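Embryonic developmental protein tofu-6 (Caenorhabditis elegans, PDB 7OCX) pairs through its RNA recognition motif domain with PID-3 and probably serves in piRNA (21U-RNA) biogenesis as part of the PETISCO complex. Local coordinates at residues G41-C46 and G60-M65. Sequence-based numbering, arbitrary orientation.
Sequences GKVSYC and GFVNMM
A classic beta bulge interrupts the pairing of the two hairpin strands, 43-51 and 57-64, at one edge of the RNA recognition motif sheet. Ser44 and Tyr45 both face Asn63. Asn63 O takes two N-H groups: Ser44 N at 2.8 Å, with a bent bond of 144° at the hydrogen, and Tyr45 N, which lies in the carbonyl plane on a lone pair. In return Asn63 N gives a nearly straight bond to Tyr45 O (2.8 Å, 171°). Before the bulge, Met65 N binds Lys42 O from above the carbonyl plane. The chain turns a corner at Ser44.

Cys46 and Val62 form a non-hydrogen-bonded pair on the face covered by helix 30-38. There they meet Leu33, and Cys46 SG lies 4.3 Å from Val62 CG2. Tyr45 and Asn63 occupy the other face, where both touch Tyr13. The Tyr45 and Phe61 rings meet there at their edges, CD2 to CE2.

The methyls of Met64 and Met65 pack against the backbone of 41-44. Met64 points its CB away but folds back through bends at chi2 and chi3. This brings Met64 CE to 3.4 Å from Lys42 O and also close to Gly41 O and Val43 CG2.

The PID-3 chain packs against this edge: Gln61 of PID-3 hydrogen-bonds to Val43 O, and Asn55 and Gln58 of PID-3 hydrogen-bond to Ser44 O. The Met65 CG is anti to the backbone N, and the chain then bends twice to bring its methyl to the bulge. Met65 CE lies 3.5 Å from Ser44 CA and 3.6 Å from Val43 O.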
ATOM      1  N   GLY C  41      -0.018  -0.965 -18.501  1.00 39.61           N
ATOM      2  CA  GLY C  41       0.073  -0.931 -17.057  1.00 36.83           C
ATOM      3  C   GLY C  41      -0.112   0.478 -16.533  1.00 37.72           C
ATOM      4  O   GLY C  41      -0.371   1.422 -17.279  1.00 36.08           O
ATOM      5  N   LYS C  42       0.005   0.594 -15.220  1.00 30.57           N
ATOM      6  CA  LYS C  42      -0.132   1.886 -14.594  1.00 29.16           C
ATOM      7  C   LYS C  42       1.042   2.782 -14.984  1.00 33.55           C
ATOM      8  O   LYS C  42       2.169   2.327 -15.194  1.00 34.87           O
ATOM      9  CB  LYS C  42      -0.239   1.744 -13.077  1.00 32.84           C
ATOM     10  CG  LYS C  42      -1.480   0.983 -12.594  1.00 39.39           C
ATOM     11  CD  LYS C  42      -1.423   0.792 -11.075  1.00 44.84           C
ATOM     12  CE  LYS C  42      -2.667   0.108 -10.522  1.00 47.45           C
ATOM     13  NZ  LYS C  42      -2.788  -1.269 -10.970  1.00 51.81           N
ATOM     14  N   VAL C  43       0.755   4.068 -15.130  1.00 34.63           N
ATOM     15  CA  VAL C  43       1.720   5.062 -15.588  1.00 29.08           C
ATOM     16  C   VAL C  43       2.010   6.035 -14.462  1.00 33.73           C
ATOM     17  O   VAL C  43       1.089   6.631 -13.898  1.00 32.45           O
ATOM     18  CB  VAL C  43       1.196   5.822 -16.822  1.00 32.24           C
ATOM     19  CG1 VAL C  43       2.177   6.906 -17.241  1.00 31.64           C
ATOM     20  CG2 VAL C  43       0.915   4.851 -17.984  1.00 36.92           C
ATOM     21  N   SER C  44       3.293   6.243 -14.159  1.00 32.81           N
ATOM     22  CA  SER C  44       3.644   7.186 -13.103  0.51 31.73           C
ATOM     23  C   SER C  44       3.801   8.612 -13.603  1.00 33.37           C
ATOM     24  O   SER C  44       3.418   9.560 -12.908  1.00 33.47           O
ATOM     25  CB  SER C  44       4.956   6.762 -12.433  0.51 34.67           C
ATOM     26  OG  SER C  44       5.439   7.794 -11.597  0.51 35.75           O
ATOM     27  N   TYR C  45       4.385   8.793 -14.788  1.00 31.46           N
ATOM     28  CA  TYR C  45       4.583  10.121 -15.352  1.00 34.52           C
ATOM     29  C   TYR C  45       4.641  10.049 -16.865  1.00 33.70           C
ATOM     30  O   TYR C  45       5.107   9.069 -17.436  1.00 32.71           O
ATOM     31  CB  TYR C  45       5.861  10.820 -14.887  1.00 39.09           C
ATOM     32  CG  TYR C  45       5.877  12.309 -15.206  1.00 46.11           C
ATOM     33  CD1 TYR C  45       4.724  13.085 -15.055  1.00 47.08           C
ATOM     34  CD2 TYR C  45       7.043  12.944 -15.632  1.00 52.13           C
ATOM     35  CE1 TYR C  45       4.727  14.442 -15.339  1.00 49.13           C
ATOM     36  CE2 TYR C  45       7.058  14.306 -15.907  1.00 53.58           C
ATOM     37  CZ  TYR C  45       5.897  15.046 -15.757  1.00 60.41           C
ATOM     38  OH  TYR C  45       5.919  16.395 -16.033  1.00 79.73           O
ATOM     39  N   CYS C  46       4.261  11.156 -17.492  1.00 32.67           N
ATOM     40  CA  CYS C  46       4.051  11.226 -18.920  1.00 35.77           C
ATOM     41  C   CYS C  46       4.194  12.674 -19.361  1.00 37.28           C
ATOM     42  O   CYS C  46       3.477  13.533 -18.849  1.00 42.60           O
ATOM     43  CB  CYS C  46       2.650  10.696 -19.216  1.00 44.22           C
ATOM     44  SG  CYS C  46       2.279  10.605 -20.868  1.00 43.96           S
ATOM     45  N   GLY C  60       9.085  12.713 -26.234  1.00 47.77           N
ATOM     46  CA  GLY C  60       8.419  12.480 -24.973  1.00 44.63           C
ATOM     47  C   GLY C  60       9.177  11.577 -24.028  1.00 42.69           C
ATOM     48  O   GLY C  60      10.284  11.104 -24.300  1.00 37.91           O
ATOM     49  N   PHE C  61       8.539  11.355 -22.889  1.00 39.22           N
ATOM     50  CA  PHE C  61       9.108  10.609 -21.784  1.00 38.87           C
ATOM     51  C   PHE C  61       7.931   9.982 -21.065  1.00 38.58           C
ATOM     52  O   PHE C  61       6.905  10.635 -20.860  1.00 37.34           O
ATOM     53  CB  PHE C  61       9.882  11.522 -20.853  1.00 35.29           C
ATOM     54  CG  PHE C  61      10.314  10.868 -19.622  1.00 52.36           C
ATOM     55  CD1 PHE C  61      11.349   9.931 -19.655  1.00 60.46           C
ATOM     56  CD2 PHE C  61       9.731  11.189 -18.423  1.00 53.10           C
ATOM     57  CE1 PHE C  61      11.778   9.310 -18.502  1.00 57.96           C
ATOM     58  CE2 PHE C  61      10.168  10.603 -17.287  1.00 57.14           C
ATOM     59  CZ  PHE C  61      11.201   9.653 -17.319  1.00 54.06           C
ATOM     60  N   VAL C  62       8.060   8.708 -20.738  1.00 35.01           N
ATOM     61  CA  VAL C  62       7.036   7.975 -20.009  1.00 32.76           C
ATOM     62  C   VAL C  62       7.725   7.138 -18.946  1.00 36.12           C
ATOM     63  O   VAL C  62       8.704   6.454 -19.246  1.00 39.61           O
ATOM     64  CB  VAL C  62       6.209   7.056 -20.928  1.00 37.88           C
ATOM     65  CG1 VAL C  62       5.247   6.230 -20.106  1.00 39.35           C
ATOM     66  CG2 VAL C  62       5.450   7.873 -21.908  1.00 41.14           C
ATOM     67  N   ASN C  63       7.214   7.184 -17.710  1.00 34.44           N
ATOM     68  CA  ASN C  63       7.698   6.320 -16.640  0.58 33.51           C
ATOM     69  C   ASN C  63       6.524   5.450 -16.205  1.00 35.39           C
ATOM     70  O   ASN C  63       5.459   5.974 -15.851  1.00 32.22           O
ATOM     71  CB  ASN C  63       8.289   7.147 -15.479  0.58 38.30           C
ATOM     72  CG  ASN C  63       9.137   6.297 -14.535  0.58 40.41           C
ATOM     73  OD1 ASN C  63      10.299   6.011 -14.847  0.58 40.52           O
ATOM     74  ND2 ASN C  63       8.624   5.988 -13.345  0.58 46.86           N
ATOM     75  N   MET C  64       6.718   4.136 -16.239  1.00 34.98           N
ATOM     76  CA  MET C  64       5.678   3.255 -15.749  1.00 36.46           C
ATOM     77  C   MET C  64       5.720   3.196 -14.227  1.00 31.97           C
ATOM     78  O   MET C  64       6.704   3.569 -13.584  1.00 34.60           O
ATOM     79  CB  MET C  64       5.807   1.863 -16.350  1.00 37.07           C
ATOM     80  CG  MET C  64       5.817   1.783 -17.869  1.00 37.17           C
ATOM     81  SD  MET C  64       4.414   2.545 -18.654  1.00 35.88           S
ATOM     82  CE  MET C  64       3.127   1.327 -18.309  1.00 39.07           C
ATOM     83  N   MET C  65       4.614   2.752 -13.643  1.00 31.58           N
ATOM     84  CA  MET C  65       4.549   2.686 -12.191  1.00 32.96           C
ATOM     85  C   MET C  65       5.475   1.619 -11.625  1.00 40.45           C
ATOM     86  O   MET C  65       5.870   1.707 -10.456  1.00 38.11           O
ATOM     87  CB  MET C  65       3.114   2.422 -11.745  1.00 33.53           C
ATOM     88  CG  MET C  65       2.974   2.529 -10.263  1.00 42.92           C
ATOM     89  SD  MET C  65       2.921   4.179  -9.581  1.00 56.20           S
ATOM     90  CE  MET C  65       2.019   5.115 -10.811  1.00 37.41           C
TER